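Local coordinates for protein L-tyrosine isonitrile synthase (Pseudomonas aeruginosa, PDB 3E59) that makes the isonitrile group of paerucumarin by converting L-tyrosine to its isocyano derivative, with C2 of ribulose 5-phosphate supplying the carbon, at residues L21-H29 with L254-D262; A69-V77 with Y207-Y215. All coordinates share one frame; numbering follows the deposited sequence.

Contact 1. Residues L21-H29 with L254-D262; sequences LYRRRYPEH and LSIHPQPAD. With PO4 (phosphate ion), chain E.
Y26 lays the face of its ring on the P258 pyrrolidine in a CH-pi contact, where an extended N-terminal segment runs past the loop that leaves strand 252-255 of the five-stranded parallel sheet. P258 CB stands 3.7 Å from the Y26 ring centroid and only 10° off the ring normal, so it sits almost over the centre. CG of Y26 is anti to its carbonyl carbon (chi1 -66°), which swings the ring along the loop and brings CE2 to the backbone of Q259 and OH to 3.2 Å from P260 CD. At the other end of the tight part, R24 lies side by side with I256, its chain extended from CG to NE. The peptide oxygen of I256 sits over one face of the guanidinium, 3.2 Å from R24 NE, at an angle too poor for a hydrogen bond; NE bonds instead to I268 O, and NH1 to D276 O and L278 O.

Around this close packing the looser polar links run through water. One water accepts from R23 NH1 and donates to Q259 O, a second bridges R24 O and Q259 N, and a third joins Y26 OH to P258 O. R23 and R25 both turn to E38 of helix 35-55.

Away from the N-terminal segment, the end of strand 252-255 and the loop after it hold a phosphate ion, probably from the crystallisation liquor, through S255, H257 and Q259, with R253 and K265 also bonded to it. S255 OG gives O3 of the phosphate a 2.6 Å hydrogen bond. As the acceptor of an ST turn it also takes H257 N, and Q259 NE2 besides. Phosphate O1 lies in the plane of the H257 ring, 2.9 Å from ND1, with an N-H...O angle of 162°.

Contact 2. Residues A69-V77 with Y207-Y215; sequences AKSPNPGKV and YEDGLTPDY
N73 pushes its side-chain amide against the C-terminal end of helix 193-210, where ND2 serves two backbone carbonyls. The bond from N73 ND2 to E208 O is short, 2.6 Å, and lies in both the amide plane and the carbonyl plane. The one to L211 O is reached from above the carbonyl plane, with a C=O...donor angle of 92°. CG anti to the backbone N (chi1 -172°) carries the amide across to the helix, while its other end, OD1, accepts from G75 N and closes an Asx turn. N73 is thus held through both ends of the amide, which fixes its flip.

The carboxylate of D209 is the second focus. Its OD1 takes a hydrogen bond of 2.7 Å from S71 OG and a salt bridge of 3.1 Å from K76 NZ, the two donors coming from opposite faces of the carboxylate plane. S71 OG is itself an acceptor for N73 N in an ST turn. K76 NZ has further partners in H282 ND1 and a water that donates to E208 OE1. At the outer end, P213 CD lies 3.8 Å from G75 CA.

The contact therefore ties the surface loop between strand 60-64 and helix 84-103 to the last turn of helix 193-210, while Y207 packs its ring on helix 219-247.

Contact 1 is the deeper of the two and partly buried, its centre about 12 Å from the centre of the chain; contact 2 lies at the surface, its centre about 18 Å from that point. Their segments differ, yet helix 193-210 belongs to both neighbourhoods: Y26 packs on E194 and L197 near its start, and contact 2 is built on its last turn. The parallel sheet is shared too, since contact 1 includes the end of strand 252-255 and contact 2 uses the loop that follows its neighbour, strand 60-64. Proline-aromatic packing and water bridges join the segments of contact 1; direct hydrogen bonds and a salt bridge dominate contact 2, which lies within the loop of chain closed by contact 1.

Contact 1. Residues L21-H29 with L254-D262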
# COMPACT_ATOMS: atom_id res chain seq x y z
N LEU A 21 -13.29 -8.89 5.93
CA LEU A 21 -14.23 -7.78 5.69
C LEU A 21 -13.66 -6.67 4.81
O LEU A 21 -14.42 -5.99 4.12
CB LEU A 21 -14.66 -7.15 7.02
CG LEU A 21 -15.43 -8.01 8.01
CD1 LEU A 21 -15.41 -7.35 9.39
CD2 LEU A 21 -16.87 -8.28 7.51
N TYR A 22 -12.33 -6.49 4.85
CA TYR A 22 -11.65 -5.38 4.18
C TYR A 22 -10.69 -5.84 3.08
O TYR A 22 -9.78 -5.10 2.68
CB TYR A 22 -10.90 -4.54 5.22
CG TYR A 22 -11.81 -4.06 6.34
CD1 TYR A 22 -12.67 -2.98 6.14
CD2 TYR A 22 -11.81 -4.69 7.58
CE1 TYR A 22 -13.52 -2.54 7.16
CE2 TYR A 22 -12.66 -4.27 8.60
CZ TYR A 22 -13.49 -3.19 8.38
OH TYR A 22 -14.33 -2.75 9.38
N ARG A 23 -10.89 -7.05 2.57
CA ARG A 23 -9.95 -7.64 1.62
C ARG A 23 -10.08 -7.01 0.22
O ARG A 23 -11.19 -6.81 -0.30
CB ARG A 23 -10.13 -9.17 1.57
CG ARG A 23 -9.05 -9.88 0.76
CD ARG A 23 -9.16 -11.40 0.80
NE ARG A 23 -10.41 -11.89 0.21
CZ ARG A 23 -10.52 -12.47 -0.98
NH1 ARG A 23 -9.45 -12.66 -1.76
NH2 ARG A 23 -11.72 -12.89 -1.39
N ARG A 24 -8.94 -6.67 -0.37
CA ARG A 24 -8.90 -6.28 -1.78
C ARG A 24 -9.00 -7.54 -2.63
O ARG A 24 -8.26 -8.51 -2.39
CB ARG A 24 -7.59 -5.58 -2.12
CG ARG A 24 -7.43 -4.27 -1.47
CD ARG A 24 -6.16 -3.61 -1.90
NE ARG A 24 -5.87 -2.52 -0.97
CZ ARG A 24 -6.05 -1.22 -1.20
NH1 ARG A 24 -6.48 -0.78 -2.39
NH2 ARG A 24 -5.76 -0.36 -0.25
N ARG A 25 -9.91 -7.53 -3.60
CA ARG A 25 -10.05 -8.61 -4.58
C ARG A 25 -9.69 -8.03 -5.94
O ARG A 25 -9.80 -6.82 -6.12
CB ARG A 25 -11.48 -9.13 -4.62
CG ARG A 25 -12.01 -9.72 -3.31
CD ARG A 25 -13.37 -10.36 -3.51
NE ARG A 25 -13.30 -11.53 -4.40
CZ ARG A 25 -14.32 -12.04 -5.08
NH1 ARG A 25 -15.53 -11.49 -5.00
NH2 ARG A 25 -14.13 -13.10 -5.85
N TYR A 26 -9.26 -8.88 -6.88
CA TYR A 26 -9.09 -8.45 -8.26
C TYR A 26 -10.45 -8.06 -8.82
O TYR A 26 -11.38 -8.86 -8.73
CB TYR A 26 -8.43 -9.55 -9.12
CG TYR A 26 -7.00 -9.85 -8.71
CD1 TYR A 26 -5.94 -9.05 -9.15
CD2 TYR A 26 -6.72 -10.92 -7.85
CE1 TYR A 26 -4.63 -9.33 -8.77
CE2 TYR A 26 -5.41 -11.20 -7.46
CZ TYR A 26 -4.38 -10.40 -7.92
OH TYR A 26 -3.10 -10.67 -7.53
N PRO A 27 -10.59 -6.83 -9.37
CA PRO A 27 -11.88 -6.40 -9.96
C PRO A 27 -12.41 -7.45 -10.94
O PRO A 27 -13.62 -7.67 -11.00
CB PRO A 27 -11.52 -5.11 -10.71
CG PRO A 27 -10.33 -4.57 -9.97
CD PRO A 27 -9.56 -5.78 -9.49
N GLU A 28 -11.51 -8.09 -11.68
CA GLU A 28 -11.86 -9.13 -12.65
C GLU A 28 -12.52 -10.38 -12.04
O GLU A 28 -13.18 -11.14 -12.74
CB GLU A 28 -10.63 -9.52 -13.48
CG GLU A 28 -10.11 -8.39 -14.40
CD GLU A 28 -9.23 -7.35 -13.70
OE1 GLU A 28 -8.96 -7.48 -12.48
OE2 GLU A 28 -8.78 -6.41 -14.39
N HIS A 29 -12.36 -10.57 -10.73
CA HIS A 29 -12.92 -11.75 -10.04
C HIS A 29 -14.25 -11.47 -9.33
O HIS A 29 -14.93 -12.41 -8.93
CB HIS A 29 -11.92 -12.34 -9.03
CG HIS A 29 -10.64 -12.80 -9.63
ND1 HIS A 29 -9.53 -13.09 -8.88
CD2 HIS A 29 -10.28 -13.02 -10.92
CE1 HIS A 29 -8.54 -13.49 -9.66
NE2 HIS A 29 -8.97 -13.44 -10.91
N LEU A 254 0.46 -7.96 5.05
CA LEU A 254 -0.59 -7.20 4.39
C LEU A 254 -0.05 -6.54 3.13
O LEU A 254 1.16 -6.48 2.92
CB LEU A 254 -1.20 -6.15 5.31
CG LEU A 254 -1.77 -6.57 6.67
CD1 LEU A 254 -2.11 -5.32 7.45
CD2 LEU A 254 -3.01 -7.48 6.54
N SER A 255 -0.97 -6.06 2.29
CA SER A 255 -0.62 -5.46 1.00
C SER A 255 -1.69 -4.45 0.65
O SER A 255 -2.80 -4.50 1.19
CB SER A 255 -0.54 -6.54 -0.09
OG SER A 255 -0.05 -6.03 -1.31
N ILE A 256 -1.36 -3.50 -0.22
CA ILE A 256 -2.35 -2.58 -0.78
C ILE A 256 -2.68 -2.90 -2.23
O ILE A 256 -3.34 -2.10 -2.92
CB ILE A 256 -1.98 -1.05 -0.57
CG1 ILE A 256 -0.51 -0.75 -0.88
CG2 ILE A 256 -2.28 -0.66 0.85
CD1 ILE A 256 -0.19 -0.71 -2.35
N HIS A 257 -2.20 -4.07 -2.68
CA HIS A 257 -2.64 -4.69 -3.93
C HIS A 257 -3.51 -5.91 -3.65
O HIS A 257 -3.30 -6.60 -2.66
CB HIS A 257 -1.46 -5.19 -4.76
CG HIS A 257 -0.42 -4.16 -5.00
ND1 HIS A 257 0.92 -4.42 -4.82
CD2 HIS A 257 -0.51 -2.87 -5.41
CE1 HIS A 257 1.61 -3.33 -5.11
NE2 HIS A 257 0.77 -2.38 -5.48
N PRO A 258 -4.50 -6.17 -4.53
CA PRO A 258 -5.21 -7.46 -4.51
C PRO A 258 -4.17 -8.57 -4.65
O PRO A 258 -3.18 -8.39 -5.36
CB PRO A 258 -6.07 -7.42 -5.78
CG PRO A 258 -6.18 -6.00 -6.14
CD PRO A 258 -4.99 -5.27 -5.59
N GLN A 259 -4.40 -9.70 -3.97
CA GLN A 259 -3.43 -10.78 -3.94
C GLN A 259 -4.09 -12.13 -4.25
O GLN A 259 -5.26 -12.33 -3.89
CB GLN A 259 -2.70 -10.83 -2.58
CG GLN A 259 -1.81 -9.60 -2.26
CD GLN A 259 -0.57 -9.47 -3.16
OE1 GLN A 259 -0.16 -10.43 -3.82
NE2 GLN A 259 0.04 -8.27 -3.16
N PRO A 260 -3.33 -13.06 -4.88
CA PRO A 260 -3.84 -14.42 -5.06
C PRO A 260 -4.23 -14.99 -3.68
O PRO A 260 -3.60 -14.66 -2.69
CB PRO A 260 -2.65 -15.19 -5.65
CG PRO A 260 -1.73 -14.14 -6.24
CD PRO A 260 -1.97 -12.88 -5.44
N ALA A 261 -5.27 -15.82 -3.64
CA ALA A 261 -5.78 -16.38 -2.40
C ALA A 261 -4.81 -17.37 -1.72
O ALA A 261 -4.90 -17.60 -0.52
CB ALA A 261 -7.10 -17.05 -2.66
N ASP A 262 -3.89 -17.94 -2.51
CA ASP A 262 -2.86 -18.86 -2.02
C ASP A 262 -1.61 -18.14 -1.52
O ASP A 262 -0.68 -18.76 -1.02
CB ASP A 262 -2.42 -19.81 -3.13
CG ASP A 262 -3.52 -20.73 -3.58
OD1 ASP A 262 -4.40 -21.06 -2.76
OD2 ASP A 262 -3.49 -21.14 -4.76
P PO4 E . 3.42 -6.18 -2.67
O1 PO4 E . 2.53 -6.63 -3.81
O2 PO4 E . 4.08 -4.87 -3.08
O3 PO4 E . 2.56 -6.00 -1.40
O4 PO4 E . 4.52 -7.18 -2.44
O HOH W 1 -6.33 -12.57 -1.39
O HOH W 2 -5.86 -9.59 -1.47
O HOH W 3 -1.26 -8.37 -7.36

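Contact 2. Residues A69-V77 with Y207-Y215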
# COMPACT_ATOMS: atom_id res chain seq x y z
N ALA A 69 4.77 7.95 -0.92
CA ALA A 69 4.78 9.37 -1.19
C ALA A 69 3.57 9.58 -2.05
O ALA A 69 3.06 8.63 -2.64
CB ALA A 69 6.03 9.79 -1.97
N LYS A 70 3.10 10.82 -2.12
CA LYS A 70 2.01 11.17 -3.01
C LYS A 70 2.44 11.00 -4.47
O LYS A 70 3.62 11.17 -4.81
CB LYS A 70 1.56 12.60 -2.73
CG LYS A 70 0.06 12.78 -2.45
CD LYS A 70 -0.36 12.27 -1.10
CE LYS A 70 -1.69 12.87 -0.67
NZ LYS A 70 -2.80 11.89 -0.50
N SER A 71 1.49 10.63 -5.34
CA SER A 71 1.73 10.68 -6.79
C SER A 71 2.30 12.05 -7.20
O SER A 71 1.85 13.08 -6.68
CB SER A 71 0.43 10.41 -7.55
OG SER A 71 0.47 10.92 -8.87
N PRO A 72 3.29 12.07 -8.13
CA PRO A 72 3.88 13.35 -8.54
C PRO A 72 2.97 14.15 -9.46
O PRO A 72 3.28 15.29 -9.79
CB PRO A 72 5.15 12.92 -9.29
CG PRO A 72 4.80 11.56 -9.85
CD PRO A 72 3.90 10.92 -8.83
N ASN A 73 1.86 13.55 -9.87
CA ASN A 73 0.91 14.18 -10.77
C ASN A 73 -0.05 15.09 -9.98
O ASN A 73 -0.88 14.59 -9.21
CB ASN A 73 0.13 13.10 -11.53
CG ASN A 73 -0.77 13.67 -12.63
OD1 ASN A 73 -1.04 14.87 -12.68
ND2 ASN A 73 -1.22 12.79 -13.54
N PRO A 74 0.04 16.42 -10.19
CA PRO A 74 -0.83 17.36 -9.46
C PRO A 74 -2.30 17.21 -9.83
O PRO A 74 -3.17 17.76 -9.15
CB PRO A 74 -0.31 18.75 -9.89
CG PRO A 74 0.98 18.51 -10.62
CD PRO A 74 0.94 17.12 -11.14
N GLY A 75 -2.59 16.50 -10.91
CA GLY A 75 -3.97 16.27 -11.31
C GLY A 75 -4.63 15.12 -10.59
O GLY A 75 -5.84 14.93 -10.72
N LYS A 76 -3.84 14.34 -9.85
CA LYS A 76 -4.33 13.13 -9.15
C LYS A 76 -4.50 13.32 -7.63
O LYS A 76 -5.34 12.68 -7.01
CB LYS A 76 -3.40 11.92 -9.39
CG LYS A 76 -3.29 11.43 -10.84
CD LYS A 76 -3.16 9.89 -10.95
CE LYS A 76 -2.18 9.30 -9.95
NZ LYS A 76 -1.88 7.86 -10.20
N VAL A 77 -3.70 14.22 -7.07
CA VAL A 77 -3.66 14.46 -5.63
C VAL A 77 -3.81 15.95 -5.34
O VAL A 77 -3.60 16.78 -6.24
CB VAL A 77 -2.34 13.92 -5.00
CG1 VAL A 77 -2.28 12.40 -5.10
CG2 VAL A 77 -1.11 14.55 -5.65
N TYR A 207 1.61 5.27 -15.90
CA TYR A 207 1.06 6.02 -17.02
C TYR A 207 0.23 7.22 -16.54
O TYR A 207 0.40 8.35 -17.01
CB TYR A 207 0.24 5.09 -17.93
CG TYR A 207 -0.58 5.81 -18.97
CD1 TYR A 207 0.01 6.25 -20.15
CD2 TYR A 207 -1.95 6.03 -18.79
CE1 TYR A 207 -0.73 6.91 -21.12
CE2 TYR A 207 -2.71 6.70 -19.76
CZ TYR A 207 -2.08 7.13 -20.92
OH TYR A 207 -2.77 7.79 -21.91
N GLU A 208 -0.67 6.97 -15.59
CA GLU A 208 -1.51 8.03 -15.03
C GLU A 208 -0.73 9.09 -14.26
O GLU A 208 -1.07 10.27 -14.30
CB GLU A 208 -2.66 7.42 -14.22
CG GLU A 208 -3.70 6.77 -15.14
CD GLU A 208 -4.88 6.12 -14.43
OE1 GLU A 208 -4.98 6.18 -13.19
OE2 GLU A 208 -5.72 5.54 -15.13
N ASP A 209 0.35 8.68 -13.60
CA ASP A 209 1.30 9.62 -12.99
C ASP A 209 1.89 10.60 -14.01
O ASP A 209 2.17 11.75 -13.67
CB ASP A 209 2.46 8.87 -12.33
CG ASP A 209 2.15 8.44 -10.90
OD1 ASP A 209 1.07 8.77 -10.36
OD2 ASP A 209 3.04 7.77 -10.32
N GLY A 210 2.12 10.12 -15.24
CA GLY A 210 2.71 10.94 -16.30
C GLY A 210 1.71 11.77 -17.08
O GLY A 210 2.08 12.72 -17.76
N LEU A 211 0.44 11.39 -16.99
CA LEU A 211 -0.65 12.10 -17.67
C LEU A 211 -1.05 13.33 -16.89
O LEU A 211 -2.19 13.43 -16.43
CB LEU A 211 -1.88 11.20 -17.79
CG LEU A 211 -2.29 10.61 -19.14
CD1 LEU A 211 -3.68 10.01 -18.98
CD2 LEU A 211 -2.28 11.65 -20.27
N THR A 212 -0.11 14.26 -16.73
CA THR A 212 -0.38 15.52 -16.04
C THR A 212 -1.37 16.33 -16.89
O THR A 212 -1.25 16.35 -18.11
CB THR A 212 0.94 16.30 -15.80
OG1 THR A 212 1.60 16.53 -17.05
CG2 THR A 212 1.87 15.51 -14.90
N PRO A 213 -2.38 16.97 -16.26
CA PRO A 213 -3.38 17.75 -17.03
C PRO A 213 -2.75 18.70 -18.06
O PRO A 213 -3.37 19.00 -19.09
CB PRO A 213 -4.12 18.56 -15.94
CG PRO A 213 -3.36 18.33 -14.65
CD PRO A 213 -2.66 17.02 -14.81
N ASP A 214 -1.52 19.13 -17.78
CA ASP A 214 -0.74 20.01 -18.66
C ASP A 214 0.08 19.25 -19.72
O ASP A 214 0.62 19.88 -20.64
CB ASP A 214 0.18 20.89 -17.81
CG ASP A 214 1.22 20.09 -17.04
OD1 ASP A 214 0.91 19.60 -15.92
OD2 ASP A 214 2.35 19.95 -17.54
N TYR A 215 0.19 17.93 -19.58
CA TYR A 215 0.93 17.08 -20.54
C TYR A 215 0.35 17.22 -21.94
O TYR A 215 -0.85 17.03 -22.14
CB TYR A 215 0.92 15.59 -20.11
CG TYR A 215 1.76 14.66 -20.97
CD1 TYR A 215 3.15 14.62 -20.85
CD2 TYR A 215 1.16 13.81 -21.89
CE1 TYR A 215 3.92 13.77 -21.64
CE2 TYR A 215 1.92 12.95 -22.68
CZ TYR A 215 3.30 12.94 -22.55
OH TYR A 215 4.07 12.10 -23.33
O HOH W 4 -3.22 5.68 -11.08